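Local atomic coordinates of putative agmatine deiminase (Streptococcus mutans, PDB entry 2EWO), a protein that probably hydrolyses agmatine to N-carbamoylputrescine and ammonia. Residues L312-G324 with F339-A353. Numbering follows the deposited sequence.
Sequences LIVNGGIILPQYG and FPDRKVVGVRTEEIA
Phe339, just past the end of helix 328-338, meets Ile313 and Ile318 with its ring. The CD1 methyl of Ile313 sits 4.2 Å from the centroid of the Phe339 ring, an off-centre CH-pi contact, while CD1 of Ile318 lies against CD1 and CG of Phe339. Arg342 comes next, crossing the Gly316-Gly317 turn; its chain, extended from CG to NE (chi3 176°), brings the guanidinium side-on to the carbonyl of Val314. Arg342 NE lies 2.9 Å and Arg342 NH2 3.3 Å from Val314 O, which sits in the plane of the guanidinium, with the NE bond the straighter (161° against 138°). Ile313 CG2 covers one face of the group. Strand 343-347 then runs parallel to strand 317-321: Lys343 O accepts from Ile318 N; Val344 lies alongside Ile318, CG2 against CB; Val345 N gives a 2.7 Å bond to Ile318 O, and Val345 O takes Leu320 N. Val347 N bonds to Leu320 O, and Val347 O is shared by Gln322 N and Thr349 N, which reach it from opposite faces of the carbonyl plane. Beyond, Glu350 CA lies at the edge of the Tyr323 ring, 3.7 Å from Tyr323 CD1; the ring's hydroxyl bonds to Ser307 O. The two strands and helix 328-338 form a beta-alpha-beta unit: that helix packs on Leu320 and Val344, helix 43-57 covers Ile319 and Val347, and strand 312-314 runs antiparallel along the other edge of strand 317-321.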
loop_
_atom_site.group_PDB
_atom_site.type_symbol
_atom_site.label_atom_id
_atom_site.label_comp_id
_atom_site.label_asym_id
_atom_site.label_seq_id
_atom_site.Cartn_x
_atom_site.Cartn_y
_atom_site.Cartn_z
ATOM N N LEU A 312 -3.228 21.111 -25.462
ATOM C CA LEU A 312 -2.966 21.964 -24.317
ATOM C C LEU A 312 -2.387 23.284 -24.812
ATOM O O LEU A 312 -1.560 23.305 -25.726
ATOM C CB LEU A 312 -1.996 21.273 -23.341
ATOM C CG LEU A 312 -1.882 21.826 -21.905
ATOM C CD1 LEU A 312 -1.172 23.148 -21.921
ATOM C CD2 LEU A 312 -3.271 21.978 -21.279
ATOM N N ILE A 313 -2.849 24.379 -24.213
ATOM C CA ILE A 313 -2.408 25.723 -24.566
ATOM C C ILE A 313 -1.437 26.310 -23.540
ATOM O O ILE A 313 -1.853 27.040 -22.640
ATOM C CB ILE A 313 -3.609 26.700 -24.681
ATOM C CG1 ILE A 313 -4.578 26.219 -25.758
ATOM C CG2 ILE A 313 -3.116 28.106 -25.001
ATOM C CD1 ILE A 313 -3.944 26.058 -27.136
ATOM N N VAL A 314 -0.152 25.991 -23.657
ATOM C CA VAL A 314 0.821 26.555 -22.729
ATOM C C VAL A 314 1.135 27.956 -23.273
ATOM O O VAL A 314 0.551 28.379 -24.281
ATOM C CB VAL A 314 2.112 25.708 -22.677
ATOM C CG1 VAL A 314 1.754 24.248 -22.585
ATOM C CG2 VAL A 314 2.978 25.972 -23.893
ATOM N N ASN A 315 2.020 28.689 -22.603
ATOM C CA ASN A 315 2.383 30.009 -23.092
ATOM C C ASN A 315 3.542 29.848 -24.078
ATOM O O ASN A 315 4.551 29.193 -23.784
ATOM C CB ASN A 315 2.749 30.958 -21.936
ATOM C CG ASN A 315 3.703 30.336 -20.925
ATOM O OD1 ASN A 315 4.738 29.766 -21.285
ATOM N ND2 ASN A 315 3.361 30.460 -19.646
ATOM N N GLY A 316 3.357 30.414 -25.270
ATOM C CA GLY A 316 4.363 30.327 -26.315
ATOM C C GLY A 316 4.531 28.932 -26.908
ATOM O O GLY A 316 5.603 28.595 -27.410
ATOM N N GLY A 317 3.479 28.119 -26.860
ATOM C CA GLY A 317 3.570 26.774 -27.401
ATOM C C GLY A 317 2.267 25.992 -27.365
ATOM O O GLY A 317 1.351 26.312 -26.610
ATOM N N ILE A 318 2.178 24.964 -28.199
ATOM C CA ILE A 318 0.992 24.123 -28.255
ATOM C C ILE A 318 1.421 22.679 -28.301
ATOM O O ILE A 318 2.363 22.324 -29.009
ATOM C CB ILE A 318 0.141 24.414 -29.500
ATOM C CG1 ILE A 318 -0.584 25.746 -29.313
ATOM C CG2 ILE A 318 -0.849 23.271 -29.747
ATOM C CD1 ILE A 318 -1.429 26.146 -30.493
ATOM N N ILE A 319 0.737 21.850 -27.523
ATOM C CA ILE A 319 1.036 20.430 -27.484
ATOM C C ILE A 319 -0.182 19.768 -28.110
ATOM O O ILE A 319 -1.260 19.744 -27.517
ATOM C CB ILE A 319 1.228 19.950 -26.037
ATOM C CG1 ILE A 319 2.086 20.966 -25.256
ATOM C CG2 ILE A 319 1.868 18.566 -26.042
ATOM C CD1 ILE A 319 3.547 21.084 -25.695
ATOM N N LEU A 320 -0.005 19.255 -29.323
ATOM C CA LEU A 320 -1.101 18.630 -30.058
ATOM C C LEU A 320 -0.913 17.129 -30.273
ATOM O O LEU A 320 0.207 16.647 -30.470
ATOM C CB LEU A 320 -1.272 19.329 -31.419
ATOM C CG LEU A 320 -2.446 18.954 -32.336
ATOM C CD1 LEU A 320 -3.718 19.668 -31.873
ATOM C CD2 LEU A 320 -2.117 19.364 -33.766
ATOM N N PRO A 321 -2.022 16.374 -30.231
ATOM C CA PRO A 321 -1.990 14.922 -30.423
ATOM C C PRO A 321 -1.768 14.507 -31.869
ATOM O O PRO A 321 -2.289 15.133 -32.783
ATOM C CB PRO A 321 -3.341 14.474 -29.867
ATOM C CG PRO A 321 -4.224 15.655 -30.102
ATOM C CD PRO A 321 -3.344 16.817 -29.745
ATOM N N GLN A 322 -0.973 13.457 -32.064
ATOM C CA GLN A 322 -0.665 12.934 -33.395
ATOM C C GLN A 322 -0.867 11.420 -33.382
ATOM O O GLN A 322 0.069 10.657 -33.097
ATOM C CB GLN A 322 0.792 13.235 -33.776
ATOM C CG GLN A 322 1.194 14.709 -33.800
ATOM C CD GLN A 322 0.548 15.488 -34.928
ATOM O OE1 GLN A 322 -0.655 15.748 -34.909
ATOM N NE2 GLN A 322 1.348 15.858 -35.926
ATOM N N TYR A 323 -2.083 10.992 -33.706
ATOM C CA TYR A 323 -2.430 9.568 -33.711
ATOM C C TYR A 323 -1.849 8.766 -34.881
ATOM O O TYR A 323 -1.794 7.531 -34.843
ATOM C CB TYR A 323 -3.954 9.414 -33.700
ATOM C CG TYR A 323 -4.641 10.344 -32.733
ATOM C CD1 TYR A 323 -4.420 10.251 -31.359
ATOM C CD2 TYR A 323 -5.503 11.334 -33.195
ATOM C CE1 TYR A 323 -5.045 11.131 -30.466
ATOM C CE2 TYR A 323 -6.131 12.216 -32.319
ATOM C CZ TYR A 323 -5.903 12.115 -30.960
ATOM O OH TYR A 323 -6.531 12.997 -30.108
ATOM N N GLY A 324 -1.391 9.464 -35.913
ATOM C CA GLY A 324 -0.858 8.766 -37.069
ATOM C C GLY A 324 -2.009 8.519 -38.028
ATOM O O GLY A 324 -2.131 7.458 -38.647
ATOM N N PHE A 339 -3.018 29.758 -33.644
ATOM C CA PHE A 339 -1.979 30.350 -32.824
ATOM C C PHE A 339 -0.701 30.502 -33.638
ATOM O O PHE A 339 0.225 29.692 -33.537
ATOM C CB PHE A 339 -1.728 29.497 -31.577
ATOM C CG PHE A 339 -2.931 29.356 -30.679
ATOM C CD1 PHE A 339 -3.873 28.355 -30.901
ATOM C CD2 PHE A 339 -3.131 30.235 -29.620
ATOM C CE1 PHE A 339 -4.992 28.230 -30.084
ATOM C CE2 PHE A 339 -4.248 30.118 -28.797
ATOM C CZ PHE A 339 -5.179 29.114 -29.032
ATOM N N PRO A 340 -0.639 31.559 -34.463
ATOM C CA PRO A 340 0.530 31.828 -35.306
ATOM C C PRO A 340 1.788 32.100 -34.488
ATOM O O PRO A 340 2.853 31.544 -34.755
ATOM C CB PRO A 340 0.088 33.047 -36.110
ATOM C CG PRO A 340 -0.800 33.774 -35.136
ATOM C CD PRO A 340 -1.629 32.645 -34.580
ATOM N N ASP A 341 1.650 32.962 -33.490
ATOM C CA ASP A 341 2.770 33.315 -32.635
ATOM C C ASP A 341 2.933 32.304 -31.493
ATOM O O ASP A 341 3.094 32.678 -30.332
ATOM C CB ASP A 341 2.558 34.726 -32.082
ATOM C CG ASP A 341 1.178 34.906 -31.474
ATOM O OD1 ASP A 341 0.876 34.223 -30.468
ATOM O OD2 ASP A 341 0.390 35.721 -32.006
ATOM N N ARG A 342 2.885 31.020 -31.831
ATOM C CA ARG A 342 3.031 29.956 -30.841
ATOM C C ARG A 342 3.606 28.713 -31.500
ATOM O O ARG A 342 3.002 28.168 -32.422
ATOM C CB ARG A 342 1.674 29.602 -30.225
ATOM C CG ARG A 342 1.420 30.171 -28.837
ATOM C CD ARG A 342 0.300 29.396 -28.141
ATOM N NE ARG A 342 0.089 29.845 -26.770
ATOM C CZ ARG A 342 -0.495 30.992 -26.438
ATOM N NH1 ARG A 342 -0.938 31.814 -27.378
ATOM N NH2 ARG A 342 -0.626 31.321 -25.162
ATOM N N LYS A 343 4.764 28.256 -31.041
ATOM C CA LYS A 343 5.354 27.060 -31.630
ATOM C C LYS A 343 4.472 25.851 -31.335
ATOM O O LYS A 343 4.124 25.581 -30.185
ATOM C CB LYS A 343 6.764 26.810 -31.086
ATOM C CG LYS A 343 7.428 25.609 -31.740
ATOM C CD LYS A 343 8.800 25.301 -31.178
ATOM C CE LYS A 343 9.290 23.964 -31.731
ATOM N NZ LYS A 343 10.422 23.368 -30.949
ATOM N N VAL A 344 4.104 25.119 -32.375
ATOM C CA VAL A 344 3.265 23.954 -32.175
ATOM C C VAL A 344 4.111 22.685 -32.205
ATOM O O VAL A 344 4.949 22.516 -33.094
ATOM C CB VAL A 344 2.150 23.903 -33.250
ATOM C CG1 VAL A 344 1.432 22.566 -33.226
ATOM C CG2 VAL A 344 1.157 25.028 -32.994
ATOM N N VAL A 345 3.914 21.822 -31.204
ATOM C CA VAL A 345 4.627 20.542 -31.108
ATOM C C VAL A 345 3.590 19.426 -31.067
ATOM O O VAL A 345 2.512 19.595 -30.503
ATOM C CB VAL A 345 5.507 20.432 -29.823
ATOM C CG1 VAL A 345 6.238 19.089 -29.808
ATOM C CG2 VAL A 345 6.514 21.572 -29.763
ATOM N N GLY A 346 3.911 18.285 -31.666
ATOM C CA GLY A 346 2.969 17.180 -31.667
ATOM C C GLY A 346 3.595 15.895 -31.169
ATOM O O GLY A 346 4.751 15.611 -31.483
ATOM N N VAL A 347 2.837 15.119 -30.389
ATOM C CA VAL A 347 3.335 13.850 -29.843
ATOM C C VAL A 347 2.358 12.676 -30.059
ATOM O O VAL A 347 1.142 12.859 -30.111
ATOM C CB VAL A 347 3.641 13.971 -28.322
ATOM C CG1 VAL A 347 4.549 12.830 -27.884
ATOM C CG2 VAL A 347 4.278 15.324 -28.015
ATOM N N ARG A 348 2.905 11.474 -30.184
ATOM C CA ARG A 348 2.095 10.281 -30.391
ATOM C C ARG A 348 1.301 9.929 -29.130
ATOM O O ARG A 348 1.585 8.928 -28.459
ATOM C CB ARG A 348 2.997 9.107 -30.768
ATOM C CG ARG A 348 3.941 9.414 -31.903
ATOM C CD ARG A 348 3.194 9.518 -33.208
ATOM N NE ARG A 348 2.809 8.209 -33.708
ATOM C CZ ARG A 348 2.371 7.996 -34.941
ATOM N NH1 ARG A 348 2.265 9.017 -35.784
ATOM N NH2 ARG A 348 2.056 6.767 -35.329
ATOM N N THR A 349 0.308 10.758 -28.810
ATOM C CA THR A 349 -0.527 10.547 -27.627
ATOM C C THR A 349 -1.710 9.641 -27.959
ATOM O O THR A 349 -2.781 9.707 -27.349
ATOM C CB THR A 349 -1.033 11.899 -27.057
ATOM O OG1 THR A 349 -1.840 12.571 -28.033
ATOM C CG2 THR A 349 0.146 12.789 -26.692
ATOM N N GLU A 350 -1.487 8.786 -28.945
ATOM C CA GLU A 350 -2.485 7.833 -29.395
ATOM C C GLU A 350 -2.597 6.713 -28.362
ATOM O O GLU A 350 -3.680 6.180 -28.126
ATOM C CB GLU A 350 -2.051 7.252 -30.740
ATOM C CG GLU A 350 -0.585 6.855 -30.735
ATOM C CD GLU A 350 -0.312 5.619 -31.545
ATOM O OE1 GLU A 350 -1.117 4.664 -31.452
ATOM O OE2 GLU A 350 0.718 5.593 -32.255
ATOM N N GLU A 351 -1.466 6.364 -27.751
ATOM C CA GLU A 351 -1.418 5.296 -26.752
ATOM C C GLU A 351 -2.256 5.610 -25.504
ATOM O O GLU A 351 -2.680 4.700 -24.784
ATOM C CB GLU A 351 0.033 5.027 -26.340
ATOM C CG GLU A 351 0.209 3.733 -25.565
ATOM C CD GLU A 351 0.025 2.509 -26.441
ATOM O OE1 GLU A 351 0.188 2.646 -27.672
ATOM O OE2 GLU A 351 -0.272 1.417 -25.905
ATOM N N ILE A 352 -2.488 6.896 -25.248
ATOM C CA ILE A 352 -3.282 7.296 -24.094
ATOM C C ILE A 352 -4.732 7.481 -24.530
ATOM O O ILE A 352 -5.650 7.525 -23.704
ATOM C CB ILE A 352 -2.765 8.618 -23.446
ATOM C CG1 ILE A 352 -3.242 9.833 -24.226
ATOM C CG2 ILE A 352 -1.252 8.639 -23.416
ATOM C CD1 ILE A 352 -3.012 11.107 -23.463
ATOM N N ALA A 353 -4.935 7.593 -25.838
ATOM C CA ALA A 353 -6.281 7.749 -26.373
ATOM C C ALA A 353 -6.999 6.414 -26.232
ATOM O O ALA A 353 -8.216 6.331 -26.387
ATOM C CB ALA A 353 -6.226 8.166 -27.832
#